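Local atomic coordinates of putative solute-binding component of ABC transporter (PDB entry 4YS6), a protein that probably serves as the sugar-binding component of an ABC transporter and holds beta-D-glucopyranose in its pocket. Residues S56-Q61 with S299-M304; K37-A42 with C93-I98. All blocks are in the same frame, centred on the assembly; numbering follows the deposited sequence.

Contact 1 of 2, residues S56-Q61 with S299-M304; sequences SNMEKQ and SQVVKM. With NA (sodium ion), chain I.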
loop_
_atom_site.group_PDB
_atom_site.type_symbol
_atom_site.label_atom_id
_atom_site.label_comp_id
_atom_site.label_asym_id
_atom_site.label_seq_id
_atom_site.Cartn_x
_atom_site.Cartn_y
_atom_site.Cartn_z
ATOM N N SER A 56 9.566 -12.559 3.482
ATOM C CA SER A 56 10.941 -12.999 3.657
ATOM C C SER A 56 11.597 -12.317 4.827
ATOM O O SER A 56 12.348 -12.944 5.568
ATOM C CB SER A 56 11.764 -12.729 2.398
ATOM O OG SER A 56 11.406 -13.638 1.385
ATOM N N ASN A 57 11.344 -11.023 4.977
ATOM C CA ASN A 57 11.937 -10.288 6.079
ATOM C C ASN A 57 11.333 -10.727 7.422
ATOM O O ASN A 57 12.059 -10.889 8.402
ATOM C CB ASN A 57 11.780 -8.784 5.854
ATOM C CG ASN A 57 12.651 -8.276 4.720
ATOM O OD1 ASN A 57 13.753 -8.767 4.503
ATOM N ND2 ASN A 57 12.179 -7.261 4.021
HETATM N N MSE A 58 10.025 -10.956 7.467
HETATM C CA MSE A 58 9.405 -11.490 8.675
HETATM C C MSE A 58 9.989 -12.837 9.049
HETATM O O MSE A 58 10.309 -13.092 10.207
HETATM C CB MSE A 58 7.894 -11.627 8.465
HETATM C CG MSE A 58 7.136 -10.352 8.554
HETATM SE SE MSE A 58 7.167 -9.621 10.411
HETATM C CE MSE A 58 6.791 -11.188 11.505
ATOM N N GLU A 59 10.089 -13.733 8.075
ATOM C CA GLU A 59 10.626 -15.065 8.350
ATOM C C GLU A 59 12.063 -14.986 8.868
ATOM O O GLU A 59 12.421 -15.614 9.858
ATOM C CB GLU A 59 10.569 -15.928 7.088
ATOM C CG GLU A 59 11.021 -17.350 7.305
ATOM C CD GLU A 59 10.716 -18.216 6.102
ATOM O OE1 GLU A 59 11.051 -17.797 4.975
ATOM O OE2 GLU A 59 10.127 -19.300 6.281
ATOM N N LYS A 60 12.901 -14.205 8.192
ATOM C CA LYS A 60 14.295 -14.091 8.584
ATOM C C LYS A 60 14.436 -13.541 9.990
ATOM O O LYS A 60 15.190 -14.081 10.788
ATOM C CB LYS A 60 15.064 -13.191 7.613
ATOM C CG LYS A 60 16.496 -12.903 8.065
ATOM C CD LYS A 60 17.189 -11.925 7.136
ATOM C CE LYS A 60 18.641 -11.707 7.550
ATOM N NZ LYS A 60 18.766 -11.067 8.890
ATOM N N GLN A 61 13.721 -12.455 10.278
ATOM C CA GLN A 61 13.894 -11.765 11.547
ATOM C C GLN A 61 13.257 -12.552 12.686
ATOM O O GLN A 61 13.799 -12.569 13.775
ATOM C CB GLN A 61 13.334 -10.351 11.454
ATOM C CG GLN A 61 14.125 -9.512 10.463
ATOM C CD GLN A 61 13.733 -8.062 10.481
ATOM O OE1 GLN A 61 13.513 -7.484 11.544
ATOM N NE2 GLN A 61 13.681 -7.451 9.303
ATOM N N SER A 299 11.007 -5.476 11.437
ATOM C CA SER A 299 11.730 -5.322 12.692
ATOM C C SER A 299 10.805 -4.874 13.819
ATOM O O SER A 299 10.887 -5.377 14.945
ATOM C CB SER A 299 12.882 -4.319 12.522
ATOM O OG SER A 299 13.547 -4.162 13.766
ATOM N N GLN A 300 9.905 -3.949 13.514
ATOM C CA GLN A 300 8.991 -3.426 14.515
ATOM C C GLN A 300 8.009 -4.516 14.924
ATOM O O GLN A 300 7.684 -4.662 16.110
ATOM C CB GLN A 300 8.251 -2.202 13.996
ATOM C CG GLN A 300 9.129 -0.989 13.877
ATOM C CD GLN A 300 9.816 -0.653 15.191
ATOM O OE1 GLN A 300 11.037 -0.722 15.302
ATOM N NE2 GLN A 300 9.031 -0.321 16.195
ATOM N N VAL A 301 7.556 -5.303 13.952
ATOM C CA VAL A 301 6.640 -6.395 14.277
ATOM C C VAL A 301 7.314 -7.445 15.165
ATOM O O VAL A 301 6.708 -7.930 16.147
ATOM C CB VAL A 301 6.085 -7.023 13.009
ATOM C CG1 VAL A 301 5.337 -8.333 13.318
ATOM C CG2 VAL A 301 5.170 -6.028 12.353
ATOM N N VAL A 302 8.574 -7.787 14.887
ATOM C CA VAL A 302 9.259 -8.763 15.726
ATOM C C VAL A 302 9.442 -8.214 17.139
ATOM O O VAL A 302 9.360 -8.982 18.088
ATOM C CB VAL A 302 10.603 -9.192 15.109
ATOM C CG1 VAL A 302 11.393 -10.089 16.058
ATOM C CG2 VAL A 302 10.336 -9.924 13.786
ATOM N N LYS A 303 9.649 -6.905 17.293
ATOM C CA LYS A 303 9.667 -6.314 18.643
ATOM C C LYS A 303 8.333 -6.528 19.372
ATOM O O LYS A 303 8.303 -6.774 20.601
ATOM C CB LYS A 303 9.979 -4.817 18.589
ATOM C CG LYS A 303 11.400 -4.526 18.173
ATOM C CD LYS A 303 11.604 -3.036 18.100
ATOM C CE LYS A 303 12.919 -2.685 17.439
ATOM N NZ LYS A 303 13.017 -1.207 17.292
HETATM N N MSE A 304 7.228 -6.413 18.642
HETATM C CA MSE A 304 5.894 -6.669 19.210
HETATM C C MSE A 304 5.738 -8.144 19.586
HETATM O O MSE A 304 5.227 -8.462 20.649
HETATM C CB MSE A 304 4.771 -6.256 18.244
HETATM C CG MSE A 304 4.782 -4.807 17.938
HETATM SE SE MSE A 304 3.331 -4.572 16.611
HETATM C CE MSE A 304 3.085 -2.670 16.801
HETATM NA NA NA I . 10.372 -13.916 -0.688
HETATM O O HOH W 1 11.707 -13.069 -2.480
HETATM O O HOH W 2 8.878 -15.090 0.870
HETATM O O HOH W 3 8.630 -14.927 -1.987
#
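Met-58 meets Val-301, and Gln-61 meets Ser-299 and Val-302, where two helices lie side by side over one face of the N-terminal alpha/beta lobe of a periplasmic binding protein fold. The buried Met-58 and Val-301 pack on the sheet side, and the partly exposed Gln-61 and Ser-299 meet farther from it. The bent end of Met-58, present as selenomethionine, reaches over Val-301 at about a right angle: SE of Met-58 lies 3.7 Å from CG1 of Val-301, and its CE stands equally near that methyl. With chi2 at -67° and chi3 at -45°, the Met-58 chain folds twice, which brings its selenium and methyl to the valine although its CB sets off in another direction. Nearby, CB of Gln-61 rests on CG2 of Val-302 at 3.8 Å. The amide of Gln-61 extends beyond CG to Ser-299, where OE1 sits 3.0 Å from CA; the backbone N of Ser-299 is also near, but at an angle too poor for a hydrogen bond. What fixes this amide is its other end, since NE2 of Gln-61 donates to the carbonyl O of Arg-295, one turn earlier on the opposing helix. Ala-298, next to Ser-299, touches both Met-58 and Gln-61, while Tyr-123 of strand 119-123 touches Met-58 and Val-301 from the sheet. The two axes approach to 9.6 Å and cross at -44°. Away from the interface, a sodium ion is held by the carbonyl O of Asn-52, three waters and, at 2.3 Å, OG of Ser-56.

Contact 2 of 2, residues K37-A42 with C93-I98; sequences KLVGVA and CKLLVI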
loop_
_atom_site.group_PDB
_atom_site.type_symbol
_atom_site.label_atom_id
_atom_site.label_comp_id
_atom_site.label_asym_id
_atom_site.label_seq_id
_atom_site.Cartn_x
_atom_site.Cartn_y
_atom_site.Cartn_z
ATOM N N LYS A 37 6.992 -21.834 20.378
ATOM C CA LYS A 37 7.516 -20.593 19.810
ATOM C C LYS A 37 7.227 -20.498 18.309
ATOM O O LYS A 37 7.995 -19.902 17.567
ATOM C CB LYS A 37 9.027 -20.482 20.067
ATOM C CG LYS A 37 9.396 -20.071 21.501
ATOM C CD LYS A 37 9.071 -18.596 21.771
ATOM C CE LYS A 37 9.447 -18.160 23.181
ATOM N NZ LYS A 37 8.603 -18.809 24.220
ATOM N N LEU A 38 6.111 -21.075 17.878
ATOM C CA LEU A 38 5.686 -21.010 16.486
ATOM C C LEU A 38 4.830 -19.782 16.218
ATOM O O LEU A 38 3.864 -19.514 16.927
ATOM C CB LEU A 38 4.905 -22.267 16.105
ATOM C CG LEU A 38 4.368 -22.337 14.676
ATOM C CD1 LEU A 38 5.482 -22.257 13.633
ATOM C CD2 LEU A 38 3.568 -23.627 14.505
ATOM N N VAL A 39 5.202 -19.049 15.182
ATOM C CA VAL A 39 4.498 -17.841 14.770
ATOM C C VAL A 39 3.998 -18.022 13.356
ATOM O O VAL A 39 4.760 -18.432 12.471
ATOM C CB VAL A 39 5.425 -16.620 14.844
ATOM C CG1 VAL A 39 4.732 -15.354 14.334
ATOM C CG2 VAL A 39 5.890 -16.445 16.255
ATOM N N GLY A 40 2.718 -17.714 13.131
ATOM C CA GLY A 40 2.157 -17.811 11.804
ATOM C C GLY A 40 2.227 -16.455 11.130
ATOM O O GLY A 40 1.974 -15.424 11.758
ATOM N N VAL A 41 2.569 -16.460 9.848
ATOM C CA VAL A 41 2.669 -15.231 9.085
ATOM C C VAL A 41 1.898 -15.413 7.803
ATOM O O VAL A 41 2.250 -16.272 6.981
ATOM C CB VAL A 41 4.138 -14.859 8.762
ATOM C CG1 VAL A 41 4.206 -13.513 8.022
ATOM C CG2 VAL A 41 4.985 -14.813 10.048
ATOM N N ALA A 42 0.820 -14.641 7.663
ATOM C CA ALA A 42 -0.079 -14.780 6.535
ATOM C C ALA A 42 0.026 -13.559 5.621
ATOM O O ALA A 42 -0.317 -12.445 6.024
ATOM C CB ALA A 42 -1.512 -14.957 7.012
ATOM N N CYS A 93 0.310 -22.591 16.048
ATOM C CA CYS A 93 0.859 -21.238 16.075
ATOM C C CYS A 93 0.365 -20.544 17.335
ATOM O O CYS A 93 -0.803 -20.667 17.705
ATOM C CB CYS A 93 0.454 -20.445 14.836
ATOM S SG CYS A 93 1.368 -20.894 13.314
ATOM N N LYS A 94 1.270 -19.832 18.001
ATOM C CA LYS A 94 0.980 -19.186 19.276
ATOM C C LYS A 94 0.645 -17.701 19.116
ATOM O O LYS A 94 0.164 -17.075 20.045
ATOM C CB LYS A 94 2.176 -19.340 20.225
ATOM C CG LYS A 94 2.528 -20.780 20.557
ATOM C CD LYS A 94 1.500 -21.389 21.491
ATOM C CE LYS A 94 1.807 -22.845 21.800
ATOM N NZ LYS A 94 1.588 -23.721 20.609
ATOM N N LEU A 95 0.898 -17.166 17.925
ATOM C CA LEU A 95 0.697 -15.762 17.593
ATOM C C LEU A 95 0.547 -15.700 16.076
ATOM O O LEU A 95 1.231 -16.445 15.343
ATOM C CB LEU A 95 1.875 -14.890 18.068
ATOM C CG LEU A 95 1.803 -13.371 17.917
ATOM C CD1 LEU A 95 2.639 -12.687 19.010
ATOM C CD2 LEU A 95 2.264 -12.883 16.529
ATOM N N LEU A 96 -0.341 -14.821 15.605
ATOM C CA LEU A 96 -0.566 -14.643 14.171
ATOM C C LEU A 96 -0.216 -13.235 13.733
ATOM O O LEU A 96 -0.681 -12.260 14.323
ATOM C CB LEU A 96 -2.015 -14.930 13.813
ATOM C CG LEU A 96 -2.499 -16.338 14.161
ATOM C CD1 LEU A 96 -4.030 -16.398 14.122
ATOM C CD2 LEU A 96 -1.893 -17.331 13.186
ATOM N N VAL A 97 0.604 -13.154 12.695
ATOM C CA VAL A 97 0.895 -11.909 12.017
ATOM C C VAL A 97 0.194 -11.968 10.678
ATOM O O VAL A 97 0.542 -12.818 9.845
ATOM C CB VAL A 97 2.392 -11.713 11.822
ATOM C CG1 VAL A 97 2.653 -10.436 11.039
ATOM C CG2 VAL A 97 3.100 -11.686 13.174
ATOM N N ILE A 98 -0.795 -11.090 10.454
ATOM C CA ILE A 98 -1.665 -11.227 9.289
ATOM C C ILE A 98 -1.743 -9.977 8.467
ATOM O O ILE A 98 -2.137 -8.926 8.961
ATOM C CB ILE A 98 -3.116 -11.626 9.696
ATOM C CG1 ILE A 98 -3.105 -12.962 10.425
ATOM C CG2 ILE A 98 -4.025 -11.684 8.480
ATOM C CD1 ILE A 98 -4.375 -13.282 11.065
#
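Cys-93 turns SG beside its own backbone N (chi1 -76°), and Leu-38 swings CG away from its N (chi1 179°); these torsions bring CG of Leu-38 to 3.6 Å from SG of Cys-93. The pair sits at the entry to two parallel strands in the Rossmann-like sheet of the N-terminal lobe, where two successive right-handed crossovers, as usual in this fold, put strand 68-73 on one side of strand 38-43 and strand 95-98 on the other. Past the thiol the backbones take over. The carbonyl O of Leu-38 accepts from N of Lys-94 at 2.8 Å in an almost straight bond, 178° at the hydrogen. Gly-40 then uses both its polar atoms, its N giving to O of Leu-95 and its O taking N of Val-97 at 2.8 Å. N of Leu-95, by contrast, is buried without a partner. On the face bearing Val-39, Leu-95 and Val-97, CG1 of Val-39 lies alongside CD2 of Leu-95 at 4.1 Å, both side chains pointing the same way; helix 294-309 covers Leu-95 through Val-305, Ile-308 and Met-309. The other face has Gly-40, and SG of Cys-93 comes within 3.5 Å of its CA. Helix 78-90 covers that side, its Met-88 meeting Cys-93 and Leu-96. The last bond between these two segments runs from N of Ala-42 to O of Val-97, 2.9 Å.

Overall arrangement
From the N terminus, the chain enters at 37-42, runs through helix 50-64 and strand 68-73, and returns along helix 78-90 to 93-98, where contact 2 closes a loop of 50 residues. Contact 1 opens at 56-61, within that loop, and closes 237 residues later at 299-304, after the chain has visited the other lobe. The two loops therefore cross. Contact 2 joins neighbouring strands; contact 1 pairs helix 50-64 with helix 294-309 on the face of the sheet that carries Val-41 and Val-97. They meet where CG2 of Val-97 packs against CG1 of Val-301 and CE of Met-58, so the returning helix rests on strand 95-98, while CB of Met-58 packs on CG1 of Val-41.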